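Local coordinates for protein putative transporter (Clostridium difficile 630, PDB 3LV9) that is a putative membrane transporter of the UPF0053 family, seen here as its pair of CBS domains, and may bind flavin adenine dinucleotide, at residues 36-41 with 57-62; 70-75 with 93-98. One frame throughout, in Å; residues are numbered along the deposited sequence. Where two conformers were deposited one is given.

Contact 1: 36-41 with 57-62; sequences VCIYES and TRYPVC. With PO4 (phosphate ion), chain B.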
loop_
_atom_site.group_PDB
_atom_site.type_symbol
_atom_site.label_atom_id
_atom_site.label_comp_id
_atom_site.label_asym_id
_atom_site.label_seq_id
_atom_site.Cartn_x
_atom_site.Cartn_y
_atom_site.Cartn_z
ATOM N N VAL A 36 -2.696 -6.343 -13.273
ATOM C CA VAL A 36 -2.670 -7.705 -12.804
ATOM C C VAL A 36 -3.927 -8.135 -12.074
ATOM O O VAL A 36 -4.267 -7.591 -11.052
ATOM C CB VAL A 36 -1.470 -7.939 -11.917
ATOM C CG1 VAL A 36 -1.626 -9.241 -11.203
ATOM C CG2 VAL A 36 -0.183 -7.955 -12.773
ATOM N N CYS A 37 -4.589 -9.147 -12.616
ATOM C CA CYS A 37 -5.780 -9.751 -12.055
ATOM C C CYS A 37 -5.416 -11.094 -11.479
ATOM O O CYS A 37 -4.701 -11.866 -12.105
ATOM C CB CYS A 37 -6.844 -9.993 -13.156
ATOM S SG CYS A 37 -8.515 -9.711 -12.501
ATOM N N ILE A 38 -5.946 -11.401 -10.307
ATOM C CA ILE A 38 -5.933 -12.729 -9.818
ATOM C C ILE A 38 -7.159 -13.416 -10.385
ATOM O O ILE A 38 -8.272 -12.980 -10.111
ATOM C CB ILE A 38 -6.050 -12.730 -8.306
ATOM C CG1 ILE A 38 -4.799 -12.108 -7.671
ATOM C CG2 ILE A 38 -6.193 -14.167 -7.806
ATOM C CD1 ILE A 38 -4.763 -12.221 -6.185
ATOM N N TYR A 39 -7.000 -14.491 -11.148
ATOM C CA TYR A 39 -8.184 -15.201 -11.666
ATOM C C TYR A 39 -8.691 -16.176 -10.595
ATOM O O TYR A 39 -7.900 -16.708 -9.815
ATOM C CB TYR A 39 -7.864 -15.935 -12.974
ATOM C CG TYR A 39 -7.452 -15.006 -14.109
ATOM C CD1 TYR A 39 -8.366 -14.591 -15.057
ATOM C CD2 TYR A 39 -6.153 -14.574 -14.248
ATOM C CE1 TYR A 39 -8.010 -13.757 -16.085
ATOM C CE2 TYR A 39 -5.789 -13.713 -15.292
ATOM C CZ TYR A 39 -6.732 -13.307 -16.186
ATOM O OH TYR A 39 -6.402 -12.459 -17.206
ATOM N N GLU A 40 -9.987 -16.435 -10.543
ATOM C CA GLU A 40 -10.461 -17.369 -9.510
ATOM C C GLU A 40 -9.862 -18.771 -9.675
ATOM O O GLU A 40 -9.785 -19.509 -8.718
ATOM C CB GLU A 40 -12.018 -17.396 -9.336
ATOM C CG GLU A 40 -12.816 -17.860 -10.505
ATOM C CD GLU A 40 -14.353 -17.889 -10.245
ATOM O OE1 GLU A 40 -14.847 -17.712 -9.101
ATOM O OE2 GLU A 40 -15.077 -18.085 -11.223
ATOM N N SER A 41 -9.414 -19.119 -10.870
ATOM C CA SER A 41 -8.843 -20.426 -11.106
ATOM C C SER A 41 -7.338 -20.476 -11.000
ATOM O O SER A 41 -6.757 -21.486 -11.307
ATOM C CB SER A 41 -9.248 -20.923 -12.485
ATOM O OG SER A 41 -9.376 -22.337 -12.459
ATOM N N THR A 57 -0.798 -3.733 -3.273
ATOM C CA THR A 57 -1.537 -4.097 -2.061
ATOM C C THR A 57 -2.940 -4.604 -2.307
ATOM O O THR A 57 -3.474 -5.376 -1.492
ATOM C CB THR A 57 -1.615 -2.886 -1.064
ATOM O OG1 THR A 57 -0.599 -3.023 -0.067
ATOM C CG2 THR A 57 -2.904 -2.850 -0.312
ATOM N N ARG A 58 -3.541 -4.154 -3.411
ATOM C CA ARG A 58 -4.935 -4.497 -3.723
ATOM C C ARG A 58 -5.043 -5.078 -5.145
ATOM O O ARG A 58 -4.605 -4.458 -6.117
ATOM C CB ARG A 58 -5.845 -3.271 -3.538
ATOM C CG ARG A 58 -6.107 -2.877 -2.059
ATOM C CD ARG A 58 -6.969 -1.581 -1.879
ATOM N NE ARG A 58 -7.277 -1.309 -0.466
ATOM C CZ ARG A 58 -6.632 -0.429 0.298
ATOM N NH1 ARG A 58 -5.650 0.312 -0.201
ATOM N NH2 ARG A 58 -6.969 -0.284 1.573
ATOM N N TYR A 59 -5.609 -6.278 -5.263
ATOM C CA TYR A 59 -5.697 -6.919 -6.556
ATOM C C TYR A 59 -7.127 -7.218 -6.902
ATOM O O TYR A 59 -7.853 -7.833 -6.131
ATOM C CB TYR A 59 -4.915 -8.205 -6.604
ATOM C CG TYR A 59 -3.407 -8.068 -6.550
ATOM C CD1 TYR A 59 -2.630 -8.164 -7.725
ATOM C CD2 TYR A 59 -2.748 -7.896 -5.345
ATOM C CE1 TYR A 59 -1.227 -8.062 -7.688
ATOM C CE2 TYR A 59 -1.324 -7.784 -5.291
ATOM C CZ TYR A 59 -0.588 -7.883 -6.469
ATOM O OH TYR A 59 0.799 -7.775 -6.447
ATOM N N PRO A 60 -7.529 -6.818 -8.092
ATOM C CA PRO A 60 -8.749 -7.304 -8.643
ATOM C C PRO A 60 -8.724 -8.805 -8.877
ATOM O O PRO A 60 -7.686 -9.346 -9.149
ATOM C CB PRO A 60 -8.865 -6.556 -9.959
ATOM C CG PRO A 60 -7.468 -6.274 -10.350
ATOM C CD PRO A 60 -6.682 -6.146 -9.090
ATOM N N VAL A 61 -9.894 -9.433 -8.731
ATOM C CA VAL A 61 -10.112 -10.813 -8.963
ATOM C C VAL A 61 -11.050 -10.901 -10.189
ATOM O O VAL A 61 -12.079 -10.186 -10.263
ATOM C CB VAL A 61 -10.780 -11.451 -7.733
ATOM C CG1 VAL A 61 -11.218 -12.849 -8.017
ATOM C CG2 VAL A 61 -9.846 -11.412 -6.544
ATOM N N CYS A 62 -10.663 -11.739 -11.143
ATOM C CA CYS A 62 -11.385 -11.991 -12.387
ATOM C C CYS A 62 -11.826 -13.420 -12.544
ATOM O O CYS A 62 -11.147 -14.309 -12.130
ATOM C CB CYS A 62 -10.504 -11.720 -13.597
ATOM S SG CYS A 62 -9.613 -10.277 -13.597
HETATM P P PO4 B . -3.280 -12.139 -18.319
HETATM O O1 PO4 B . -2.525 -12.363 -19.611
HETATM O O2 PO4 B . -4.705 -11.824 -18.681
HETATM O O3 PO4 B . -3.320 -13.364 -17.441
HETATM O O4 PO4 B . -2.586 -11.004 -17.602
#
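C37, just ahead of strand 38-39, and C62 on strand 58-62 are joined by a disulfide, an example of a covalent bond laid over a beta ladder. The C-S-S-C torsion of 102° is close to the 90° such bonds prefer, although the modelled distance of 1.7 Å from C37 SG to C62 SG is short and its exact value doubtful. The half-cystines are not a directly paired couple: C62 pairs with Y39, and C37 reaches across from two residues before that partner. The C62 sulfur, turned anti to its own carbonyl carbon (chi1 -47°), also lies above the face of the Y39 ring, 4.9 Å from C62 SG to the centroid of that ring, a distant sulfur-aromatic contact.

The ladder beneath is parallel, with I38 opposite V61. I38 uses both its backbone groups: I38 N donates to P60 O at 2.9 Å, in the carbonyl plane, while I38 O accepts from C62 N, which is tilted 31° from the plane of the I38 carbonyl. E40 N then binds C62 O. These strands are the two ends of the beta-alpha-beta unit 38-39, 44-53 and 58-62 in the first CBS domain, whose helix packs on V36, I38 and Y59.

The I38 side chain, on the same face as V61, crosses that of Y59 at about a right angle and brings I38 CD1 to 4.0 Å from Y59 CB. V36 runs alongside the same tyrosine; its CG1, anti to the backbone N (chi1 167°), meets the ring edge, with V36 CG1 3.7 Å from Y59 CE1. Next to the disulfide, P60 lays its ring carbons against V36 O, the closest being P60 CD at 3.4 Å. Y39 OH is modelled implausibly close to a phosphate ion, probably from the crystallisation liquor, so that bond is doubtful in detail; K66 NZ is also hydrogen-bonded to the phosphate. E40 turns its carboxylate to R63 in a salt bridge.

Contact 2: 70-75 with 93-98; sequences LGFVHI and ILRDII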
loop_
_atom_site.group_PDB
_atom_site.type_symbol
_atom_site.label_atom_id
_atom_site.label_comp_id
_atom_site.label_asym_id
_atom_site.label_seq_id
_atom_site.Cartn_x
_atom_site.Cartn_y
_atom_site.Cartn_z
ATOM N N LEU A 70 -14.873 -9.749 -10.464
ATOM C CA LEU A 70 -15.718 -10.142 -9.341
ATOM C C LEU A 70 -15.606 -9.198 -8.115
ATOM O O LEU A 70 -16.514 -9.114 -7.273
ATOM C CB LEU A 70 -15.335 -11.558 -8.927
ATOM C CG LEU A 70 -15.335 -12.643 -10.008
ATOM C CD1 LEU A 70 -15.049 -14.002 -9.294
ATOM C CD2 LEU A 70 -16.654 -12.696 -10.784
ATOM N N GLY A 71 -14.481 -8.504 -8.003
ATOM C CA GLY A 71 -14.253 -7.612 -6.864
ATOM C C GLY A 71 -12.773 -7.468 -6.732
ATOM O O GLY A 71 -12.071 -7.627 -7.707
ATOM N N PHE A 72 -12.282 -7.174 -5.539
ATOM C CA PHE A 72 -10.857 -7.189 -5.330
ATOM C C PHE A 72 -10.480 -7.795 -3.993
ATOM O O PHE A 72 -11.325 -8.049 -3.131
ATOM C CB PHE A 72 -10.285 -5.794 -5.447
ATOM C CG PHE A 72 -10.445 -4.949 -4.209
ATOM C CD1 PHE A 72 -9.416 -4.850 -3.301
ATOM C CD2 PHE A 72 -11.600 -4.193 -4.010
ATOM C CE1 PHE A 72 -9.518 -4.014 -2.173
ATOM C CE2 PHE A 72 -11.737 -3.344 -2.877
ATOM C CZ PHE A 72 -10.691 -3.259 -1.953
ATOM N N VAL A 73 -9.190 -8.031 -3.832
ATOM C CA VAL A 73 -8.730 -8.555 -2.608
ATOM C C VAL A 73 -7.534 -7.767 -2.187
ATOM O O VAL A 73 -6.850 -7.175 -3.011
ATOM C CB VAL A 73 -8.406 -10.056 -2.713
ATOM C CG1 VAL A 73 -9.692 -10.830 -2.865
ATOM C CG2 VAL A 73 -7.438 -10.343 -3.867
ATOM N N HIS A 74 -7.313 -7.750 -0.875
ATOM C CA HIS A 74 -6.168 -7.095 -0.285
ATOM C C HIS A 74 -5.149 -8.149 0.104
ATOM O O HIS A 74 -5.487 -9.213 0.644
ATOM C CB HIS A 74 -6.612 -6.334 0.952
ATOM C CG HIS A 74 -5.581 -5.410 1.491
ATOM N ND1 HIS A 74 -4.340 -5.843 1.913
ATOM C CD2 HIS A 74 -5.603 -4.070 1.674
ATOM C CE1 HIS A 74 -3.633 -4.802 2.317
ATOM N NE2 HIS A 74 -4.373 -3.714 2.172
ATOM N N ILE A 75 -3.893 -7.820 -0.119
ATOM C CA ILE A 75 -2.786 -8.731 0.084
ATOM C C ILE A 75 -2.721 -9.343 1.535
ATOM O O ILE A 75 -2.312 -10.476 1.725
ATOM C CB ILE A 75 -1.488 -7.962 -0.342
ATOM C CG1 ILE A 75 -0.372 -8.866 -0.779
ATOM C CG2 ILE A 75 -0.974 -7.006 0.759
ATOM C CD1 ILE A 75 0.968 -8.122 -0.749
ATOM N N ILE A 93 -12.823 -13.341 1.159
ATOM C CA ILE A 93 -12.086 -12.082 1.380
ATOM C C ILE A 93 -12.327 -11.077 0.280
ATOM O O ILE A 93 -11.732 -9.998 0.263
ATOM C CB ILE A 93 -10.578 -12.316 1.536
ATOM C CG1 ILE A 93 -10.040 -13.120 0.361
ATOM C CG2 ILE A 93 -10.278 -13.033 2.913
ATOM C CD1 ILE A 93 -8.512 -13.159 0.304
ATOM N N LEU A 94 -13.228 -11.434 -0.631
ATOM C CA LEU A 94 -13.518 -10.607 -1.809
ATOM C C LEU A 94 -14.226 -9.328 -1.357
ATOM O O LEU A 94 -15.192 -9.388 -0.609
ATOM C CB LEU A 94 -14.387 -11.408 -2.794
ATOM C CG LEU A 94 -14.479 -11.008 -4.258
ATOM C CD1 LEU A 94 -13.096 -10.976 -4.866
ATOM C CD2 LEU A 94 -15.440 -11.990 -5.029
ATOM N N ARG A 95 -13.693 -8.190 -1.791
ATOM C CA ARG A 95 -14.182 -6.834 -1.435
ATOM C C ARG A 95 -14.699 -6.120 -2.696
ATOM O O ARG A 95 -14.148 -6.304 -3.769
ATOM C CB ARG A 95 -13.039 -6.022 -0.831
ATOM C CG ARG A 95 -12.633 -6.434 0.577
ATOM C CD ARG A 95 -11.223 -5.961 0.933
ATOM N NE ARG A 95 -11.118 -5.427 2.301
ATOM C CZ ARG A 95 -11.182 -6.133 3.435
ATOM N NH1 ARG A 95 -11.368 -7.450 3.433
ATOM N NH2 ARG A 95 -11.065 -5.505 4.600
ATOM N N ASP A 96 -15.746 -5.307 -2.561
ATOM C CA ASP A 96 -16.423 -4.706 -3.730
ATOM C C ASP A 96 -15.580 -3.649 -4.434
ATOM O O ASP A 96 -14.743 -2.992 -3.800
ATOM C CB ASP A 96 -17.785 -4.146 -3.326
ATOM C CG ASP A 96 -18.820 -5.281 -3.022
ATOM O OD1 ASP A 96 -19.315 -5.894 -4.013
ATOM O OD2 ASP A 96 -19.124 -5.570 -1.810
ATOM N N ILE A 97 -15.758 -3.532 -5.756
ATOM C CA ILE A 97 -15.187 -2.401 -6.515
ATOM C C ILE A 97 -16.323 -1.532 -7.087
ATOM O O ILE A 97 -17.514 -1.900 -7.086
ATOM C CB ILE A 97 -14.217 -2.805 -7.703
ATOM C CG1 ILE A 97 -14.742 -4.025 -8.456
ATOM C CG2 ILE A 97 -12.770 -3.064 -7.256
ATOM C CD1 ILE A 97 -16.009 -3.755 -9.206
ATOM N N ILE A 98 -15.923 -0.359 -7.562
ATOM C CA ILE A 98 -16.781 0.501 -8.370
ATOM C C ILE A 98 -16.243 0.544 -9.806
ATOM O O ILE A 98 -15.061 0.280 -10.052
ATOM C CB ILE A 98 -16.874 1.933 -7.773
ATOM C CG1 ILE A 98 -15.506 2.616 -7.704
ATOM C CG2 ILE A 98 -17.445 1.891 -6.342
ATOM C CD1 ILE A 98 -15.649 4.102 -7.556
#
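F72 and R95 form a single antiparallel bridge, a hydrogen-bonded pair in which each residue gives one N-H and takes one: F72 N donates to R95 O and R95 N to F72 O, both at 2.7 Å. The R95 side chain shows how one long residue can divide its length between apolar and charged partners. Its CB sits over one face of the F72 ring in a CH-pi contact, 3.9 Å from R95 CB to the ring centroid, and also lies near F72 O. CG leads outward, anti to the carbonyl carbon (chi1 -73°), and CD stays beside the ring, 4.0 Å from R95 CD to F72 CZ, an atom that CB also approaches. Beyond a bend at chi3 the guanidinium leaves the ring, its plane 72° from that of the phenyl group, and NH1 makes a salt bridge with D77.

At the ring edge D96 O lies in plane, 3.2 Å from F72 CE2, while I97 CG2 packs on F72 CD2. L94 stretches over the G71 backbone, between L70 and V73. The linker 93-98 thus borders the outer strand 69-74, with I93 leaning on helix 75-85, L94 on strand 58-62 and I97 on strand 120-124.

Contacts 1 and 2 lie in series along the chain, their centres about 8 Å apart, and are joined by the antiparallel pairing of strands 58-62 and 69-74. Y59 O lies 2.7 Å from V73 N and T57 O lies 2.8 Å from I75 N, both probable hydrogen bonds. V61 is packed against V73 and L94, a side-chain path from the parallel ladder of contact 1 to the linker of contact 2. Contact 1 closes within the first CBS domain, whereas contact 2 leads towards the strands of the second. Both also touch the second subunit, where E137 of that subunit packs against T57, H74 and I75. The phosphate adjoins contact 1 at Y39.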